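Local coordinates for putative Outer membrane protein (Helicobacter pylori, PDB 6GW5), which probably serves as an outer membrane adhesin (SabA), whose extracellular lectin-like domain, the part in this structure, is thought to bind host glycans, at residues 7-12 with 411-416; 384-389 with 398-403. All blocks are in the same frame, centred on the assembly; numbering follows the deposited sequence.

Contact 1: 7-12 with 411-416; sequences NLNEKY and QALAAM
The Tyr12 ring meets Ala412, Leu413 and Met416 of segment 411-416 obliquely. On one face of the ring sits Leu8, one turn earlier in the same helix, with CG 3.6 Å above the plane and shifted toward the rim. Met416 makes a Met-aromatic contact with this ring. Met416 SD is 5.2 Å from the Tyr12 ring centroid and 65° off the ring normal. CB of Ala412 approaches CE2 of Tyr12 from the other side of the ring plane, opposite Met416 SD and Leu8.

Met416 CG is anti to the carbonyl carbon (chi1 -62°), and the chain bends at chi3. This carries Met416 CE past Asn9 to within 4.1 Å of Leu8 CD2. Asn9 and Met416 run alongside each other in opposite directions, with Asn9 CB 3.7 Å from Met416 SD. Leu413 reaches over with one branch. Its CD1 lies against CB of Tyr12 and the backbone O of Asn9.

The contact is held by apolar and van der Waals packing. The Tyr12 hydroxyl is satisfied outside it, by a hydrogen bond with Asn375 OD1. The short helix axes approach to 10.1 Å and run broadly antiparallel, at 135°. This is side-chain packing of two helices near the chain termini, with 7-12 inside a predicted coiled coil.

Contact 2: 384-389 with 398-403; sequences TLPYDQ and NYQINP
Thr384 and Gln400 are joined by two backbone hydrogen bonds. They form an antiparallel hydrogen-bonded pair. The bond from Gln400 N to Thr384 O is 2.8 Å long and fairly straight, at 160°. The return bond from Thr384 N to Gln400 O is 3.0 Å and more bent, at 145°. The same Thr384 O also takes a CA-H...O contact from Tyr399 CA at 3.3 Å, and it lies at the edge of the Tyr399 ring, near the ring plane.

Apolar contacts continue beyond the strand pair. Leu385 CD1 lies over one face of the Tyr399 ring, and Leu385 CB is 3.9 Å from Tyr399 CD1. With CG anti to the backbone N (chi1 -180°), Leu385 also brings CD1 against the backbone of Asn398. Pro386 and Gln400 cross at about a right angle. There Pro386 CG meets the aliphatic CG of Gln400 at 3.4 Å.

Outside partners meet the residues just before strand 400-401. Tyr399 stacks on Tyr359 and packs against Val22, Ile355 and Val356, while its backbone O accepts a hydrogen bond from Lys26. Asn398 ND2 is bonded to Ala394 O within the connecting loop.

The chemistry is thus divided: main-chain bonds set the register of this two-stranded antiparallel hairpin, and the Tyr399 ring packs it against helices 3-32 and 348-370 through apolar and aromatic contacts.

The chain starts in helix 3-32, and its early turns hold the first half of contact 1. It passes through the rest of the helical adhesin domain, including helix 348-370, before reaching strand 383-384. Contact 2 closes a short loop there, with eight residues between its segments. Strand 400-401 leads directly into helix 403-415, whose last turns, with Met416 after them, complete contact 1. Contact 2 is therefore nested inside the long loop closed by contact 1. The contact centres are about 24 Å apart, and their nearest atoms about 9 Å, so the two do not touch. Contact 1 ties the N-terminal helix to the C-terminal one, and contact 2 pairs the two strands preceding that last helix.

Contact 1: 7-12 with 411-416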
ATOM      1  N   ASN A   7     -37.334 -18.430  24.096  1.00 85.41           N
ATOM      2  CA  ASN A   7     -36.751 -17.513  25.069  1.00 85.10           C
ATOM      3  C   ASN A   7     -35.420 -18.039  25.601  1.00 87.14           C
ATOM      4  O   ASN A   7     -34.432 -17.315  25.696  1.00102.54           O
ATOM      5  CB  ASN A   7     -37.697 -17.304  26.238  1.00 84.67           C
ATOM      6  CG  ASN A   7     -37.211 -16.219  27.178  1.00 83.60           C
ATOM      7  OD1 ASN A   7     -36.937 -15.100  26.758  1.00 74.63           O
ATOM      8  ND2 ASN A   7     -37.059 -16.559  28.448  1.00 79.79           N
ATOM      9  N   LEU A   8     -35.404 -19.327  25.905  1.00 74.70           N
ATOM     10  CA  LEU A   8     -34.220 -19.982  26.420  1.00 75.14           C
ATOM     11  C   LEU A   8     -33.074 -19.972  25.396  1.00 78.18           C
ATOM     12  O   LEU A   8     -31.897 -19.827  25.755  1.00 82.42           O
ATOM     13  CB  LEU A   8     -34.572 -21.434  26.792  1.00 76.04           C
ATOM     14  CG  LEU A   8     -33.711 -22.145  27.835  1.00 76.66           C
ATOM     15  CD1 LEU A   8     -33.985 -21.559  29.210  1.00 79.14           C
ATOM     16  CD2 LEU A   8     -33.976 -23.646  27.853  1.00 79.95           C
ATOM     17  N   ASN A   9     -33.435 -20.214  24.143  1.00 75.83           N
ATOM     18  CA  ASN A   9     -32.478 -20.358  23.063  1.00 75.66           C
ATOM     19  C   ASN A   9     -31.784 -19.049  22.774  1.00 75.06           C
ATOM     20  O   ASN A   9     -30.618 -19.044  22.414  1.00 68.22           O
ATOM     21  CB  ASN A   9     -33.178 -20.872  21.802  1.00 76.85           C
ATOM     22  CG  ASN A   9     -32.263 -20.910  20.586  1.00 80.10           C
ATOM     23  OD1 ASN A   9     -31.373 -21.759  20.474  1.00 88.46           O
ATOM     24  ND2 ASN A   9     -32.474 -19.983  19.676  1.00 75.11           N
ATOM     25  N   GLU A  10     -32.482 -17.938  22.936  1.00 76.22           N
ATOM     26  CA  GLU A  10     -31.842 -16.668  22.630  1.00 85.32           C
ATOM     27  C   GLU A  10     -31.113 -16.117  23.864  1.00 80.17           C
ATOM     28  O   GLU A  10     -30.153 -15.361  23.715  1.00 76.20           O
ATOM     29  CB  GLU A  10     -32.729 -15.646  21.884  1.00 93.92           C
ATOM     30  CG  GLU A  10     -34.222 -15.535  22.225  1.00103.15           C
ATOM     31  CD  GLU A  10     -34.477 -14.683  23.456  1.00115.02           C
ATOM     32  OE1 GLU A  10     -35.414 -13.842  23.437  1.00121.16           O
ATOM     33  OE2 GLU A  10     -33.723 -14.804  24.438  1.00119.56           O
ATOM     34  N   LYS A  11     -31.578 -16.483  25.056  1.00 72.84           N
ATOM     35  CA  LYS A  11     -30.828 -16.199  26.264  1.00 70.66           C
ATOM     36  C   LYS A  11     -29.532 -17.002  26.247  1.00 70.35           C
ATOM     37  O   LYS A  11     -28.454 -16.480  26.589  1.00 67.54           O
ATOM     38  CB  LYS A  11     -31.675 -16.455  27.508  1.00 69.55           C
ATOM     39  CG  LYS A  11     -32.748 -15.390  27.627  1.00 75.71           C
ATOM     40  CD  LYS A  11     -33.368 -15.237  28.998  1.00 84.51           C
ATOM     41  CE  LYS A  11     -33.951 -13.803  29.045  1.00 82.31           C
ATOM     42  NZ  LYS A  11     -34.513 -13.333  30.338  1.00 81.86           N
ATOM     43  N   TYR A  12     -29.617 -18.247  25.791  1.00 60.98           N
ATOM     44  CA  TYR A  12     -28.425 -19.075  25.712  1.00 59.19           C
ATOM     45  C   TYR A  12     -27.453 -18.472  24.723  1.00 57.09           C
ATOM     46  O   TYR A  12     -26.273 -18.367  25.015  1.00 54.37           O
ATOM     47  CB  TYR A  12     -28.734 -20.536  25.332  1.00 63.92           C
ATOM     48  CG  TYR A  12     -29.283 -21.452  26.423  1.00 66.01           C
ATOM     49  CD1 TYR A  12     -29.377 -21.056  27.760  1.00 61.50           C
ATOM     50  CD2 TYR A  12     -29.708 -22.745  26.098  1.00 68.56           C
ATOM     51  CE1 TYR A  12     -29.886 -21.911  28.733  1.00 67.93           C
ATOM     52  CE2 TYR A  12     -30.226 -23.607  27.064  1.00 68.68           C
ATOM     53  CZ  TYR A  12     -30.306 -23.196  28.389  1.00 69.51           C
ATOM     54  OH  TYR A  12     -30.825 -24.045  29.355  1.00 70.50           O
ATOM     55  N   GLN A 411     -23.254 -27.199  23.583  1.00 80.94           N
ATOM     56  CA  GLN A 411     -23.929 -28.419  23.194  1.00 83.69           C
ATOM     57  C   GLN A 411     -25.443 -28.236  23.215  1.00 75.89           C
ATOM     58  O   GLN A 411     -26.116 -28.688  22.303  1.00 74.92           O
ATOM     59  CB  GLN A 411     -23.462 -29.604  24.034  1.00 89.75           C
ATOM     60  CG  GLN A 411     -23.766 -30.970  23.418  1.00103.85           C
ATOM     61  CD  GLN A 411     -23.001 -31.293  22.101  1.00109.52           C
ATOM     62  OE1 GLN A 411     -23.301 -30.682  21.089  1.00103.81           O
ATOM     63  NE2 GLN A 411     -22.054 -32.267  22.103  1.00106.39           N
ATOM     64  N   ALA A 412     -25.978 -27.539  24.214  1.00 75.93           N
ATOM     65  CA  ALA A 412     -27.426 -27.205  24.241  1.00 79.15           C
ATOM     66  C   ALA A 412     -27.875 -26.249  23.115  1.00 88.33           C
ATOM     67  O   ALA A 412     -28.946 -26.418  22.538  1.00 95.39           O
ATOM     68  CB  ALA A 412     -27.835 -26.638  25.595  1.00 77.31           C
ATOM     69  N   LEU A 413     -27.052 -25.264  22.797  1.00 84.31           N
ATOM     70  CA  LEU A 413     -27.321 -24.409  21.666  1.00 83.33           C
ATOM     71  C   LEU A 413     -27.370 -25.224  20.345  1.00 80.51           C
ATOM     72  O   LEU A 413     -28.218 -24.977  19.481  1.00 78.04           O
ATOM     73  CB  LEU A 413     -26.261 -23.286  21.606  1.00 86.39           C
ATOM     74  CG  LEU A 413     -26.619 -21.803  21.463  1.00 89.31           C
ATOM     75  CD1 LEU A 413     -27.823 -21.431  22.296  1.00 84.30           C
ATOM     76  CD2 LEU A 413     -25.422 -20.889  21.781  1.00 86.80           C
ATOM     77  N   ALA A 414     -26.476 -26.203  20.205  1.00 80.51           N
ATOM     78  CA  ALA A 414     -26.337 -27.011  18.975  1.00 86.39           C
ATOM     79  C   ALA A 414     -27.493 -28.009  18.808  1.00 89.27           C
ATOM     80  O   ALA A 414     -27.984 -28.231  17.699  1.00 82.07           O
ATOM     81  CB  ALA A 414     -25.001 -27.747  18.993  1.00 85.20           C
ATOM     82  N   ALA A 415     -27.898 -28.601  19.931  1.00 93.40           N
ATOM     83  CA  ALA A 415     -29.101 -29.419  20.029  1.00 90.10           C
ATOM     84  C   ALA A 415     -30.337 -28.624  19.666  1.00 95.48           C
ATOM     85  O   ALA A 415     -31.207 -29.120  18.966  1.00112.97           O
ATOM     86  CB  ALA A 415     -29.254 -29.955  21.434  1.00 90.14           C
ATOM     87  N   MET A 416     -30.403 -27.378  20.117  1.00 94.81           N
ATOM     88  CA  MET A 416     -31.480 -26.478  19.703  1.00 93.78           C
ATOM     89  C   MET A 416     -31.408 -26.034  18.224  1.00 88.98           C
ATOM     90  O   MET A 416     -32.386 -25.500  17.728  1.00 83.32           O
ATOM     91  CB  MET A 416     -31.535 -25.259  20.631  1.00 95.68           C
ATOM     92  CG  MET A 416     -31.847 -25.617  22.081  1.00 96.61           C
ATOM     93  SD  MET A 416     -32.037 -24.160  23.127  1.00 96.40           S
ATOM     94  CE  MET A 416     -33.643 -24.427  23.834  1.00 97.18           C
TER

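Contact 2: 384-389 with 398-403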
ATOM      1  N   THR A 384     -16.653 -15.991  36.602  1.00 34.82           N
ATOM      2  CA  THR A 384     -16.230 -15.617  37.920  1.00 35.60           C
ATOM      3  C   THR A 384     -14.976 -14.805  37.881  1.00 35.67           C
ATOM      4  O   THR A 384     -14.285 -14.800  36.877  1.00 40.83           O
ATOM      5  CB  THR A 384     -15.956 -16.957  38.617  1.00 39.03           C
ATOM      6  OG1 THR A 384     -16.990 -17.144  39.566  1.00 40.46           O
ATOM      7  CG2 THR A 384     -14.557 -17.078  39.235  1.00 40.25           C
ATOM      8  N   LEU A 385     -14.688 -14.084  38.954  1.00 39.47           N
ATOM      9  CA  LEU A 385     -13.449 -13.330  39.073  1.00 42.66           C
ATOM     10  C   LEU A 385     -12.717 -13.769  40.331  1.00 41.20           C
ATOM     11  O   LEU A 385     -13.015 -13.300  41.428  1.00 43.97           O
ATOM     12  CB  LEU A 385     -13.674 -11.802  39.079  1.00 41.71           C
ATOM     13  CG  LEU A 385     -12.361 -10.981  39.197  1.00 42.89           C
ATOM     14  CD1 LEU A 385     -11.468 -11.199  37.981  1.00 41.95           C
ATOM     15  CD2 LEU A 385     -12.598  -9.485  39.416  1.00 43.90           C
ATOM     16  N   PRO A 386     -11.737 -14.638  40.157  1.00 43.03           N
ATOM     17  CA  PRO A 386     -11.008 -15.205  41.273  1.00 43.86           C
ATOM     18  C   PRO A 386     -10.406 -14.180  42.224  1.00 37.97           C
ATOM     19  O   PRO A 386      -9.786 -13.208  41.797  1.00 34.93           O
ATOM     20  CB  PRO A 386      -9.897 -16.040  40.585  1.00 41.02           C
ATOM     21  CG  PRO A 386     -10.514 -16.442  39.305  1.00 42.32           C
ATOM     22  CD  PRO A 386     -11.288 -15.223  38.880  1.00 46.47           C
ATOM     23  N   TYR A 387     -10.523 -14.504  43.498  1.00 34.39           N
ATOM     24  CA  TYR A 387     -10.269 -13.599  44.592  1.00 34.41           C
ATOM     25  C   TYR A 387      -9.556 -14.380  45.684  1.00 35.31           C
ATOM     26  O   TYR A 387      -9.856 -15.538  45.939  1.00 34.36           O
ATOM     27  CB  TYR A 387     -11.607 -13.046  45.142  1.00 36.08           C
ATOM     28  CG  TYR A 387     -11.476 -11.824  46.036  1.00 34.39           C
ATOM     29  CD1 TYR A 387     -11.391 -10.564  45.487  1.00 34.88           C
ATOM     30  CD2 TYR A 387     -11.468 -11.940  47.432  1.00 31.66           C
ATOM     31  CE1 TYR A 387     -11.291  -9.461  46.296  1.00 36.56           C
ATOM     32  CE2 TYR A 387     -11.346 -10.838  48.239  1.00 32.29           C
ATOM     33  CZ  TYR A 387     -11.260  -9.613  47.668  1.00 34.56           C
ATOM     34  OH  TYR A 387     -11.099  -8.504  48.420  1.00 37.32           O
ATOM     35  N   ASP A 388      -8.633 -13.701  46.354  1.00 36.01           N
ATOM     36  CA  ASP A 388      -7.779 -14.301  47.359  1.00 32.92           C
ATOM     37  C   ASP A 388      -7.710 -13.377  48.538  1.00 32.84           C
ATOM     38  O   ASP A 388      -6.838 -12.514  48.627  1.00 32.27           O
ATOM     39  CB  ASP A 388      -6.407 -14.532  46.766  1.00 39.18           C
ATOM     40  CG  ASP A 388      -5.433 -15.198  47.730  1.00 41.21           C
ATOM     41  OD1 ASP A 388      -5.812 -15.732  48.805  1.00 41.57           O
ATOM     42  OD2 ASP A 388      -4.250 -15.184  47.371  1.00 49.15           O
ATOM     43  N   GLN A 389      -8.730 -13.500  49.381  1.00 35.32           N
ATOM     44  CA  GLN A 389      -8.775 -12.916  50.710  1.00 33.22           C
ATOM     45  C   GLN A 389      -9.033 -11.431  50.700  1.00 33.50           C
ATOM     46  O   GLN A 389      -9.932 -10.935  51.358  1.00 33.73           O
ATOM     47  CB  GLN A 389      -7.453 -13.189  51.433  1.00 32.33           C
ATOM     48  CG  GLN A 389      -7.527 -12.980  52.956  1.00 32.41           C
ATOM     49  CD  GLN A 389      -6.256 -13.224  53.769  1.00 30.36           C
ATOM     50  OE1 GLN A 389      -5.240 -13.719  53.271  1.00 33.91           O
ATOM     51  NE2 GLN A 389      -6.314 -12.849  55.062  1.00 34.78           N
ATOM     52  N   ASN A 398      -9.063 -10.769  34.811  1.00 42.50           N
ATOM     53  CA  ASN A 398      -8.792 -12.116  34.425  1.00 39.10           C
ATOM     54  C   ASN A 398      -9.934 -13.052  34.787  1.00 37.63           C
ATOM     55  O   ASN A 398      -9.814 -13.946  35.575  1.00 40.10           O
ATOM     56  CB  ASN A 398      -7.500 -12.504  35.067  1.00 42.33           C
ATOM     57  CG  ASN A 398      -6.927 -13.775  34.511  1.00 46.13           C
ATOM     58  OD1 ASN A 398      -7.285 -14.220  33.422  1.00 53.42           O
ATOM     59  ND2 ASN A 398      -6.007 -14.362  35.255  1.00 47.16           N
ATOM     60  N   TYR A 399     -11.072 -12.846  34.161  1.00 42.19           N
ATOM     61  CA  TYR A 399     -12.277 -13.620  34.491  1.00 44.90           C
ATOM     62  C   TYR A 399     -12.078 -15.072  34.142  1.00 42.99           C
ATOM     63  O   TYR A 399     -11.410 -15.350  33.168  1.00 43.34           O
ATOM     64  CB  TYR A 399     -13.481 -13.087  33.719  1.00 42.87           C
ATOM     65  CG  TYR A 399     -13.815 -11.697  34.141  1.00 42.90           C
ATOM     66  CD1 TYR A 399     -14.501 -11.473  35.319  1.00 45.59           C
ATOM     67  CD2 TYR A 399     -13.432 -10.598  33.383  1.00 43.16           C
ATOM     68  CE1 TYR A 399     -14.790 -10.186  35.743  1.00 45.68           C
ATOM     69  CE2 TYR A 399     -13.728  -9.309  33.779  1.00 41.54           C
ATOM     70  CZ  TYR A 399     -14.385  -9.106  34.963  1.00 44.13           C
ATOM     71  OH  TYR A 399     -14.681  -7.833  35.365  1.00 44.69           O
ATOM     72  N   GLN A 400     -12.632 -15.988  34.933  1.00 45.82           N
ATOM     73  CA  GLN A 400     -12.573 -17.425  34.603  1.00 46.91           C
ATOM     74  C   GLN A 400     -13.894 -17.869  34.160  1.00 40.38           C
ATOM     75  O   GLN A 400     -14.888 -17.650  34.816  1.00 40.96           O
ATOM     76  CB  GLN A 400     -12.093 -18.312  35.760  1.00 49.78           C
ATOM     77  CG  GLN A 400     -10.664 -17.988  36.233  1.00 60.33           C
ATOM     78  CD  GLN A 400      -9.558 -17.896  35.125  1.00 67.09           C
ATOM     79  OE1 GLN A 400      -9.073 -16.811  34.788  1.00 63.59           O
ATOM     80  NE2 GLN A 400      -9.121 -19.041  34.621  1.00 68.37           N
ATOM     81  N   ILE A 401     -13.901 -18.441  32.987  1.00 42.51           N
ATOM     82  CA  ILE A 401     -15.075 -19.080  32.451  1.00 44.39           C
ATOM     83  C   ILE A 401     -14.924 -20.579  32.640  1.00 45.96           C
ATOM     84  O   ILE A 401     -13.984 -21.195  32.140  1.00 45.15           O
ATOM     85  CB  ILE A 401     -15.201 -18.771  30.950  1.00 45.85           C
ATOM     86  CG1 ILE A 401     -15.419 -17.259  30.747  1.00 42.88           C
ATOM     87  CG2 ILE A 401     -16.332 -19.591  30.302  1.00 46.48           C
ATOM     88  CD1 ILE A 401     -14.791 -16.746  29.495  1.00 42.10           C
ATOM     89  N   ASN A 402     -15.882 -21.160  33.324  1.00 47.95           N
ATOM     90  CA  ASN A 402     -15.911 -22.591  33.543  1.00 51.62           C
ATOM     91  C   ASN A 402     -16.079 -23.368  32.238  1.00 50.96           C
ATOM     92  O   ASN A 402     -17.093 -23.245  31.564  1.00 51.49           O
ATOM     93  CB  ASN A 402     -17.058 -22.941  34.492  1.00 56.24           C
ATOM     94  CG  ASN A 402     -17.039 -24.392  34.899  1.00 62.33           C
ATOM     95  OD1 ASN A 402     -17.178 -25.295  34.065  1.00 69.77           O
ATOM     96  ND2 ASN A 402     -16.832 -24.632  36.170  1.00 65.37           N
ATOM     97  N   PRO A 403     -15.094 -24.181  31.880  1.00 58.78           N
ATOM     98  CA  PRO A 403     -15.193 -24.815  30.555  1.00 63.50           C
ATOM     99  C   PRO A 403     -16.221 -25.948  30.416  1.00 65.54           C
ATOM    100  O   PRO A 403     -16.726 -26.135  29.315  1.00 60.74           O
ATOM    101  CB  PRO A 403     -13.778 -25.331  30.321  1.00 59.15           C
ATOM    102  CG  PRO A 403     -13.248 -25.571  31.695  1.00 56.96           C
ATOM    103  CD  PRO A 403     -13.841 -24.527  32.577  1.00 56.37           C
TER